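Local coordinates for alpha-L-rhamnosidase (Streptomyces avermitilis, PDB 3W5M), which hydrolyses terminal non-reducing alpha-L-rhamnose residues from alpha-L-rhamnosides such as naringin, rutin, hesperidin and gum arabic, and binds L-rhamnose through a calcium-dependent carbohydrate-binding module, at residues M31-A35 / P36-Q40; G188-V191 / A192-D195; H214-S217 / G218-L222; A671-S674 / D675-T679; G923-M926 / Y927-A931. One frame throughout, in Å; residues are numbered along the deposited sequence.

Contact 1 (M31-A35 / P36-Q40)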
# COMPACT_ATOMS: atom_id res chain seq x y z
N MET A 31 -11.34 4.51 -29.65
CA MET A 31 -12.33 4.87 -30.66
C MET A 31 -13.51 3.90 -30.63
O MET A 31 -13.37 2.77 -30.17
CB MET A 31 -11.69 4.90 -32.04
CG MET A 31 -10.73 6.07 -32.28
SD MET A 31 -9.52 5.64 -33.57
CE MET A 31 -8.42 4.55 -32.67
N ALA A 32 -14.67 4.34 -31.10
CA ALA A 32 -15.85 3.48 -31.17
C ALA A 32 -16.45 3.52 -32.56
O ALA A 32 -16.41 4.55 -33.23
CB ALA A 32 -16.89 3.92 -30.14
N SER A 33 -16.96 2.38 -33.01
CA SER A 33 -17.60 2.32 -34.33
C SER A 33 -18.58 1.17 -34.32
O SER A 33 -18.22 0.06 -33.92
CB SER A 33 -16.56 2.07 -35.44
OG SER A 33 -17.16 1.59 -36.65
N ALA A 34 -19.79 1.43 -34.81
CA ALA A 34 -20.79 0.37 -35.00
C ALA A 34 -20.43 -0.59 -36.16
O ALA A 34 -20.88 -1.74 -36.17
CB ALA A 34 -22.19 0.97 -35.20
N ALA A 35 -19.61 -0.14 -37.12
CA ALA A 35 -19.14 -0.98 -38.23
C ALA A 35 -17.90 -1.79 -37.85
O ALA A 35 -16.98 -1.25 -37.24
CB ALA A 35 -18.83 -0.12 -39.44
N PRO A 36 -17.84 -3.08 -38.25
CA PRO A 36 -16.68 -3.92 -37.96
C PRO A 36 -15.44 -3.59 -38.79
O PRO A 36 -15.55 -2.88 -39.78
CB PRO A 36 -17.16 -5.34 -38.31
CG PRO A 36 -18.25 -5.12 -39.32
CD PRO A 36 -18.93 -3.84 -38.90
N GLY A 37 -14.28 -4.07 -38.35
CA GLY A 37 -13.04 -4.09 -39.13
C GLY A 37 -12.29 -2.77 -39.33
O GLY A 37 -11.65 -2.58 -40.36
N ARG A 38 -12.35 -1.88 -38.33
CA ARG A 38 -11.80 -0.52 -38.42
C ARG A 38 -10.36 -0.42 -37.92
O ARG A 38 -10.03 -0.98 -36.87
CB ARG A 38 -12.65 0.49 -37.65
CG ARG A 38 -14.15 0.44 -37.92
CD ARG A 38 -14.49 0.45 -39.40
NE ARG A 38 -14.28 1.74 -40.05
CZ ARG A 38 -15.10 2.80 -39.96
NH1 ARG A 38 -16.19 2.77 -39.21
NH2 ARG A 38 -14.80 3.91 -40.62
N ARG A 39 -9.53 0.29 -38.68
CA ARG A 39 -8.16 0.56 -38.31
C ARG A 39 -7.89 2.04 -38.53
O ARG A 39 -8.49 2.66 -39.41
CB ARG A 39 -7.18 -0.22 -39.20
CG ARG A 39 -7.19 -1.73 -39.07
CD ARG A 39 -6.19 -2.37 -40.02
NE ARG A 39 -6.41 -1.99 -41.42
CZ ARG A 39 -5.66 -1.11 -42.11
NH1 ARG A 39 -4.63 -0.51 -41.54
NH2 ARG A 39 -5.96 -0.84 -43.37
N GLN A 40 -6.97 2.58 -37.75
CA GLN A 40 -6.52 3.96 -37.95
C GLN A 40 -5.33 4.01 -38.92
O GLN A 40 -4.37 3.26 -38.77
CB GLN A 40 -6.13 4.59 -36.60
CG GLN A 40 -5.49 5.96 -36.69
CD GLN A 40 -4.83 6.35 -35.39
OE1 GLN A 40 -5.52 6.54 -34.38
NE2 GLN A 40 -3.51 6.50 -35.41
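Ser33 OG is held from two directions: it accepts a hydrogen bond from Arg38 NH1 at 3.0 Å and donates one to Ala35 O at 2.9 Å. The first bond is moderately bent, with an N-H...O angle of 133°, and the hydroxyl sits near the edge of the guanidinium but tilted 22° out of its plane. The second lies in the carbonyl plane of Ala35, on a lone pair. Ser33 reaches both because OG stands opposite its own backbone N (chi1 162°), which turns the hydroxyl into the bend of the chain. Arg38 comes back to meet it with a folded side chain, bent at both chi2 and chi3. The fold lays CG of Arg38 3.4 Å from Ala35 O, while NH1 passes 3.9 Å from CB of Ala35. The other guanidinium nitrogen, NH2, forms a salt bridge with Asp94. At the open end of the bend, Met31 and Gln40 cross at about a right angle, and the methyl CE of Met31 lies 3.9 Å from Gln40 OE1. That oxygen accepts from Trp29 NE1, while Gln40 NE2 is bonded to the backbone oxygens of Asp69 and Ser67. The loop leads from strand 26-32 to strand 40-48 in the N-terminal immunoglobulin-like domain, and thereby joins two of its sheets. Because Ser33 OG donates to Ala35 O while accepting from Arg38 NH1, a single hydroxyl couples the backbone of the bend to an arginine whose charge is probably balanced mainly by Asp94.

Contact 2 (G188-V191 / A192-D195)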
# COMPACT_ATOMS: atom_id res chain seq x y z
N GLY A 188 -0.92 5.44 46.45
CA GLY A 188 -1.40 4.06 46.54
C GLY A 188 -2.13 3.52 45.32
O GLY A 188 -2.44 2.34 45.25
N ALA A 189 -2.42 4.36 44.33
CA ALA A 189 -3.10 3.84 43.15
C ALA A 189 -2.12 3.65 41.99
O ALA A 189 -1.47 4.60 41.58
CB ALA A 189 -4.24 4.78 42.75
N GLU A 190 -2.02 2.42 41.46
CA GLU A 190 -1.13 2.14 40.32
C GLU A 190 -1.55 2.94 39.08
O GLU A 190 -2.73 3.00 38.75
CB GLU A 190 -1.10 0.64 40.01
CG GLU A 190 -0.11 0.24 38.93
CD GLU A 190 -0.07 -1.27 38.73
OE1 GLU A 190 0.60 -1.97 39.52
OE2 GLU A 190 -0.70 -1.75 37.77
N VAL A 191 -0.59 3.56 38.40
CA VAL A 191 -0.91 4.35 37.21
C VAL A 191 -0.28 3.79 35.93
O VAL A 191 -0.70 4.17 34.83
CB VAL A 191 -0.58 5.85 37.38
CG1 VAL A 191 -1.33 6.43 38.57
CG2 VAL A 191 0.94 6.09 37.50
N ALA A 192 0.70 2.89 36.07
CA ALA A 192 1.36 2.26 34.92
C ALA A 192 2.24 1.12 35.39
O ALA A 192 2.75 1.14 36.51
CB ALA A 192 2.20 3.29 34.17
N ARG A 193 2.43 0.14 34.52
CA ARG A 193 3.37 -0.96 34.73
C ARG A 193 3.80 -1.58 33.41
O ARG A 193 3.12 -1.44 32.40
CB ARG A 193 2.78 -2.06 35.63
CG ARG A 193 1.68 -2.89 34.99
CD ARG A 193 1.59 -4.30 35.59
NE ARG A 193 1.35 -4.27 37.03
CZ ARG A 193 2.20 -4.70 37.97
NH1 ARG A 193 3.38 -5.22 37.64
NH2 ARG A 193 1.86 -4.60 39.24
N THR A 194 4.95 -2.24 33.44
CA THR A 194 5.40 -3.13 32.38
C THR A 194 5.66 -4.50 32.99
O THR A 194 5.85 -4.61 34.21
CB THR A 194 6.65 -2.60 31.64
OG1 THR A 194 7.65 -2.19 32.59
CG2 THR A 194 6.28 -1.41 30.79
N ASP A 195 5.64 -5.55 32.17
CA ASP A 195 5.67 -6.92 32.72
C ASP A 195 6.89 -7.72 32.25
O ASP A 195 7.26 -7.65 31.08
CB ASP A 195 4.36 -7.66 32.43
CG ASP A 195 3.14 -6.95 33.03
OD1 ASP A 195 2.98 -6.94 34.27
OD2 ASP A 195 2.33 -6.39 32.25
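A classic beta bulge in the edge strand 189-193 of the CBM67 module frames this contact: Val191 and Ala192 both face Val184 on the neighbouring strand 181-186 of the hairpin. Next to the bulge, Glu190 and Arg193 meet in a salt bridge, with Glu190 OE1 2.9 Å from Arg193 NH2. The accompanying hydrogen bond is weak and strongly bent, and a second weak one runs from Arg193 NE to Glu190 OE2 at 3.3 Å. The carboxylate and guanidinium planes stand 66° apart, far from the coplanar fit of a fully formed two-point pair. With CG opposite the backbone N (chi1 -175°), the extended chain of Glu190 carries its carboxylate toward Arg193, whose own chain bends at chi3 and turns NE and NH2 to meet it. Both side chains also pack on Ala183 of strand 181-186. On the far side of the network, Arg193 NH1 and Asp195 OD1 form a long salt bridge of 3.8 Å. With one arginine between two acids and every link either bent or long, the attraction is likely to be mainly electrostatic, only loosely directional, and partly screened by solvent at this surface site.

Contact 3 (H214-S217 / G218-L222)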
# COMPACT_ATOMS: atom_id res chain seq x y z
N HIS A 214 -4.72 11.59 39.36
CA HIS A 214 -4.14 11.03 40.59
C HIS A 214 -3.25 11.98 41.39
O HIS A 214 -2.88 11.66 42.51
CB HIS A 214 -3.37 9.73 40.32
CG HIS A 214 -4.26 8.58 39.95
ND1 HIS A 214 -4.95 7.84 40.88
CD2 HIS A 214 -4.59 8.07 38.74
CE1 HIS A 214 -5.66 6.91 40.27
NE2 HIS A 214 -5.47 7.04 38.97
N VAL A 215 -2.92 13.15 40.84
CA VAL A 215 -2.11 14.12 41.59
C VAL A 215 -2.91 15.30 42.14
O VAL A 215 -4.00 15.62 41.64
CB VAL A 215 -0.91 14.67 40.79
CG1 VAL A 215 -0.01 13.53 40.34
CG2 VAL A 215 -1.37 15.52 39.63
N HIS A 216 -2.37 15.92 43.18
CA HIS A 216 -3.01 17.07 43.81
C HIS A 216 -1.96 17.98 44.41
O HIS A 216 -0.78 17.66 44.44
CB HIS A 216 -4.02 16.60 44.87
CG HIS A 216 -3.49 15.54 45.78
ND1 HIS A 216 -2.79 15.83 46.93
CD2 HIS A 216 -3.50 14.19 45.68
CE1 HIS A 216 -2.41 14.70 47.51
NE2 HIS A 216 -2.84 13.69 46.77
N SER A 217 -2.39 19.13 44.91
CA SER A 217 -1.46 20.03 45.54
C SER A 217 -1.01 19.43 46.86
O SER A 217 -1.69 18.57 47.43
CB SER A 217 -2.13 21.39 45.76
OG SER A 217 -2.91 21.39 46.94
N GLY A 218 0.15 19.86 47.36
CA GLY A 218 0.61 19.38 48.66
C GLY A 218 1.34 18.07 48.48
O GLY A 218 1.77 17.73 47.38
N ASN A 219 1.49 17.32 49.57
CA ASN A 219 2.27 16.08 49.55
C ASN A 219 1.58 14.95 48.77
O ASN A 219 0.41 14.66 49.00
CB ASN A 219 2.56 15.59 50.97
CG ASN A 219 3.51 16.50 51.74
OD1 ASN A 219 3.38 16.62 52.96
ND2 ASN A 219 4.49 17.08 51.06
N ASN A 220 2.32 14.31 47.87
CA ASN A 220 1.84 13.18 47.08
C ASN A 220 2.94 12.14 47.25
O ASN A 220 4.12 12.51 47.20
CB ASN A 220 1.80 13.49 45.58
CG ASN A 220 0.73 14.50 45.18
OD1 ASN A 220 -0.11 14.20 44.34
ND2 ASN A 220 0.80 15.71 45.73
N THR A 221 2.57 10.87 47.41
CA THR A 221 3.53 9.79 47.57
C THR A 221 3.62 9.00 46.28
O THR A 221 2.62 8.48 45.79
CB THR A 221 3.13 8.90 48.74
OG1 THR A 221 3.09 9.70 49.94
CG2 THR A 221 4.13 7.75 48.92
N LEU A 222 4.82 8.93 45.71
CA LEU A 222 5.07 8.15 44.50
C LEU A 222 5.78 6.91 44.98
O LEU A 222 6.60 6.98 45.91
CB LEU A 222 5.97 8.94 43.52
CG LEU A 222 5.56 10.42 43.36
CD1 LEU A 222 6.57 11.19 42.53
CD2 LEU A 222 4.18 10.50 42.72
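Two first torsions bring Asn220 and His216 together. Asn220 has CG opposite its carbonyl carbon (chi1 -69°), which swings the amide back toward the loop, and His216 has CG between its backbone N and carbonyl carbon (chi1 46°), which folds the imidazole over that amide. Asn220 then bonds both polar backbone atoms of His216. OD1 accepts from His216 N at 3.1 Å, in the amide's own carbonyl plane and on a lone pair, while ND2 donates to His216 O at 2.8 Å. The ND2 bond is fairly straight, but the donor lies above the plane of the His216 carbonyl. A weak bond joins ND2 to Gly218 O as well, also at 2.8 Å. The ring of His216 is turned only 26° from the amide, and OD1 lies 3.6 Å above the ring plane, over its centre. ND1 of the same ring donates to Ser217 O at 3.0 Å, close to the ring plane, and NE2 is bonded to Asp187. The imidazole is therefore fixed at both nitrogens while one face rests on the asparagine. Replacing Asn220 by an alanine would probably leave the N-H and carbonyl of His216 without these mates and remove the amide under its ring, setting the loop freer to move. Such a side-chain amide bonding the N-H and C=O of one residue is backbone mimicry, here drawing loop 214-217 onto the start of strand 218-227 in the beta-sandwich of the CBM67 module.

Contact 4 (A671-S674 / D675-T679)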
# COMPACT_ATOMS: atom_id res chain seq x y z
N ALA A 671 16.01 2.39 -4.77
CA ALA A 671 16.58 1.52 -3.71
C ALA A 671 17.69 0.59 -4.23
O ALA A 671 18.39 -0.05 -3.41
CB ALA A 671 15.50 0.71 -3.03
N GLN A 672 17.83 0.51 -5.54
CA GLN A 672 18.81 -0.47 -6.12
C GLN A 672 20.20 -0.16 -5.56
O GLN A 672 20.63 1.01 -5.50
CB GLN A 672 18.77 -0.43 -7.65
CG GLN A 672 19.52 -1.59 -8.34
CD GLN A 672 19.31 -1.59 -9.85
OE1 GLN A 672 18.78 -0.65 -10.40
NE2 GLN A 672 19.72 -2.68 -10.53
N THR A 673 20.92 -1.20 -5.13
CA THR A 673 22.19 -0.94 -4.45
C THR A 673 23.24 -0.53 -5.46
O THR A 673 23.05 -0.72 -6.67
CB THR A 673 22.72 -2.15 -3.69
OG1 THR A 673 23.20 -3.12 -4.64
CG2 THR A 673 21.63 -2.72 -2.79
N SER A 674 24.34 0.04 -4.96
CA SER A 674 25.40 0.57 -5.81
C SER A 674 26.06 -0.54 -6.61
O SER A 674 26.69 -0.26 -7.61
CB SER A 674 26.45 1.29 -4.99
OG SER A 674 27.07 0.42 -4.05
N ASP A 675 25.95 -1.80 -6.19
CA ASP A 675 26.47 -2.89 -7.01
C ASP A 675 25.39 -3.57 -7.87
O ASP A 675 25.60 -4.66 -8.44
CB ASP A 675 27.32 -3.86 -6.19
CG ASP A 675 26.53 -4.60 -5.14
OD1 ASP A 675 25.55 -4.04 -4.61
OD2 ASP A 675 26.89 -5.76 -4.84
N GLY A 676 24.24 -2.91 -7.97
CA GLY A 676 23.20 -3.30 -8.94
C GLY A 676 22.17 -4.30 -8.45
O GLY A 676 21.38 -4.83 -9.24
N ALA A 677 22.16 -4.58 -7.15
CA ALA A 677 21.21 -5.54 -6.63
C ALA A 677 19.86 -4.83 -6.35
O ALA A 677 19.82 -3.84 -5.62
CB ALA A 677 21.76 -6.20 -5.35
N PHE A 678 18.77 -5.36 -6.91
CA PHE A 678 17.43 -4.98 -6.43
C PHE A 678 17.22 -5.49 -4.99
O PHE A 678 17.62 -6.61 -4.65
CB PHE A 678 16.37 -5.52 -7.38
CG PHE A 678 16.31 -4.81 -8.73
CD1 PHE A 678 16.12 -3.42 -8.79
CD2 PHE A 678 16.42 -5.52 -9.93
CE1 PHE A 678 16.05 -2.76 -10.02
CE2 PHE A 678 16.31 -4.86 -11.16
CZ PHE A 678 16.13 -3.47 -11.20
N THR A 679 16.55 -4.69 -4.15
CA THR A 679 16.28 -5.01 -2.73
C THR A 679 15.05 -5.92 -2.54
O THR A 679 14.25 -6.10 -3.46
CB THR A 679 16.09 -3.71 -1.92
OG1 THR A 679 15.10 -2.89 -2.57
CG2 THR A 679 17.42 -2.91 -1.83
O HOH W 1 26.29 -2.10 -2.71
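Gln672 lays its amide over one face of the Phe678 ring, the two planes 19° apart and stacked. NE2 stands 3.7 Å above the ring plane, displaced toward the rim, and OE1 lies 3.5 Å from CE1 of Phe678. The chain of Gln672 is extended beyond a CG that lies opposite the backbone N (chi1 -168°), which carries NE2 to Gly676 O at 3.0 Å. That bond is nearly straight (169°), but it comes from above the carbonyl plane of Gly676. NE2 also bonds Ser722 O of helix 713-732. Thr673 and Asp675 lie side by side and point the same way. Thr673 OG1 donates to Asp675 OD1 at 2.5 Å and accepts from Ala677 N at 3.1 Å; a water links OD1 to Ser674 OG. A leucine in place of Gln672 would probably leave Gly676 O without its amide partner and the ring of Phe678 without its flat, polar neighbour. The bond from Gly676 N to Thr673 O, at 2.8 Å, closes a type I beta turn, Thr673 to Gly676, in the loop after helix 658-671 of the catalytic (alpha/alpha)6 barrel; Phe678 lies about 8 Å, side chain to side chain, from rhamnose-binding Trp695.

Contact 5 (G923-M926 / Y927-A931)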
# COMPACT_ATOMS: atom_id res chain seq x y z
N GLY A 923 -5.74 -15.64 -10.76
CA GLY A 923 -6.65 -14.77 -11.49
C GLY A 923 -6.32 -14.72 -12.97
O GLY A 923 -7.21 -14.84 -13.78
N GLU A 924 -5.05 -14.52 -13.30
CA GLU A 924 -4.68 -14.33 -14.71
C GLU A 924 -5.01 -15.56 -15.55
O GLU A 924 -5.35 -15.41 -16.70
CB GLU A 924 -3.21 -13.98 -14.88
CG GLU A 924 -2.23 -15.06 -14.47
CD GLU A 924 -0.80 -14.73 -14.84
OE1 GLU A 924 -0.53 -14.55 -16.05
OE2 GLU A 924 0.06 -14.65 -13.92
N TRP A 925 -4.91 -16.75 -14.96
CA TRP A 925 -5.30 -17.97 -15.67
C TRP A 925 -6.80 -17.99 -15.97
O TRP A 925 -7.23 -18.33 -17.07
CB TRP A 925 -4.86 -19.23 -14.92
CG TRP A 925 -5.18 -20.50 -15.71
CD1 TRP A 925 -4.35 -21.17 -16.58
CD2 TRP A 925 -6.44 -21.21 -15.71
NE1 TRP A 925 -5.02 -22.27 -17.12
CE2 TRP A 925 -6.29 -22.31 -16.60
CE3 TRP A 925 -7.67 -21.05 -15.04
CZ2 TRP A 925 -7.33 -23.23 -16.84
CZ3 TRP A 925 -8.69 -21.96 -15.28
CH2 TRP A 925 -8.51 -23.04 -16.17
N MET A 926 -7.62 -17.58 -15.00
CA MET A 926 -9.03 -17.50 -15.23
C MET A 926 -9.37 -16.49 -16.33
O MET A 926 -10.26 -16.75 -17.15
CB MET A 926 -9.77 -17.12 -13.94
CG MET A 926 -9.64 -18.13 -12.81
SD MET A 926 -11.06 -18.07 -11.68
CE MET A 926 -10.82 -16.42 -11.04
N TYR A 927 -8.71 -15.34 -16.34
CA TYR A 927 -9.11 -14.27 -17.24
C TYR A 927 -8.70 -14.65 -18.65
O TYR A 927 -9.48 -14.44 -19.58
CB TYR A 927 -8.52 -12.90 -16.79
CG TYR A 927 -8.81 -12.59 -15.34
CD1 TYR A 927 -10.00 -13.01 -14.73
CD2 TYR A 927 -7.88 -11.91 -14.55
CE1 TYR A 927 -10.26 -12.74 -13.39
CE2 TYR A 927 -8.13 -11.66 -13.20
CZ TYR A 927 -9.33 -12.06 -12.63
OH TYR A 927 -9.56 -11.79 -11.29
N ALA A 928 -7.54 -15.29 -18.78
CA ALA A 928 -6.99 -15.71 -20.08
C ALA A 928 -7.72 -16.93 -20.66
O ALA A 928 -7.89 -17.01 -21.87
CB ALA A 928 -5.49 -15.95 -19.99
N ASN A 929 -8.19 -17.83 -19.80
CA ASN A 929 -8.70 -19.15 -20.24
C ASN A 929 -10.18 -19.42 -20.05
O ASN A 929 -10.80 -20.10 -20.87
CB ASN A 929 -7.89 -20.25 -19.58
CG ASN A 929 -6.42 -20.14 -19.90
OD1 ASN A 929 -5.61 -19.79 -19.04
ND2 ASN A 929 -6.05 -20.44 -21.13
N ILE A 930 -10.77 -18.86 -18.99
CA ILE A 930 -12.20 -19.02 -18.82
C ILE A 930 -12.88 -17.88 -19.53
O ILE A 930 -13.79 -18.09 -20.34
CB ILE A 930 -12.63 -19.12 -17.32
CG1 ILE A 930 -11.88 -20.27 -16.64
CG2 ILE A 930 -14.16 -19.23 -17.21
CD1 ILE A 930 -12.03 -20.37 -15.13
N ALA A 931 -12.44 -16.65 -19.25
CA ALA A 931 -12.96 -15.50 -19.98
C ALA A 931 -12.39 -15.47 -21.43
O ALA A 931 -13.04 -15.00 -22.34
CB ALA A 931 -12.64 -14.21 -19.23
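The helical backbone runs through i to i+4 hydrogen bonds from Gly923 O, Glu924 O and Trp925 O to the amides of Tyr927, Ala928 and Asn929, and at its C-terminal end Met926 O accepts from both Ile930 N (2.8 Å) and Ala931 N (3.0 Å). The Ile930 amide comes from above the carbonyl plane of Met926, whereas that of Ala931 approaches nearly end-on. Tyr927 keeps CG opposite its carbonyl carbon (chi1 -52°), which lays the ring back along the helix under Gly923. Gly923 O sits 3.0 Å above the ring plane of Tyr927, over its centre, and CA of Gly923 makes a CH-pi contact with the same ring, 4.2 Å from the centroid. The glycine thus lies close against the ring face. This short helix, 923-929, closes the run of helices in the (alpha/alpha)6 barrel and leads into the C-terminal beta domain, where Ile930 O and Ala931 O bond to Trp971 and Thr969. Trp925 turns its indole the other way, with CG opposite the backbone N (chi1 -176°). CB of Asn929 rests over the six-membered ring of Trp925, 4.1 Å from its centroid, in a second CH-pi contact. CD1 of Ile930 touches CZ3 of Trp925 at 3.7 Å and CG of Met926 at 4.0 Å, Ile930 lying alongside Met926 but across Trp925. Both aromatic polar ends have partners beyond the helix: Trp925 NE1 bonds Thr862 OG1, and Tyr927 OH bonds His613 ND1.

The five contacts follow one another along the chain, each closing before the next opens, and sample three regions of this multidomain enzyme. Contact 1 lies in the N-terminal immunoglobulin-like domain, contacts 2 and 3 in the CBM67 module, contacts 4 and 5 in the catalytic barrel. Contacts 2 and 3 alone touch: their centres are 16 Å apart, both reach the same five-stranded sheet, and His214 packs its CE1 on CB of Ala189 at 3.6 Å. Contacts 4 and 5 share one domain with centres 34 Å apart. Contact 1 is 84 Å from contact 3, centre to centre, across the chain's middle, so the rhamnose-binding module stands far from the N-terminal domain.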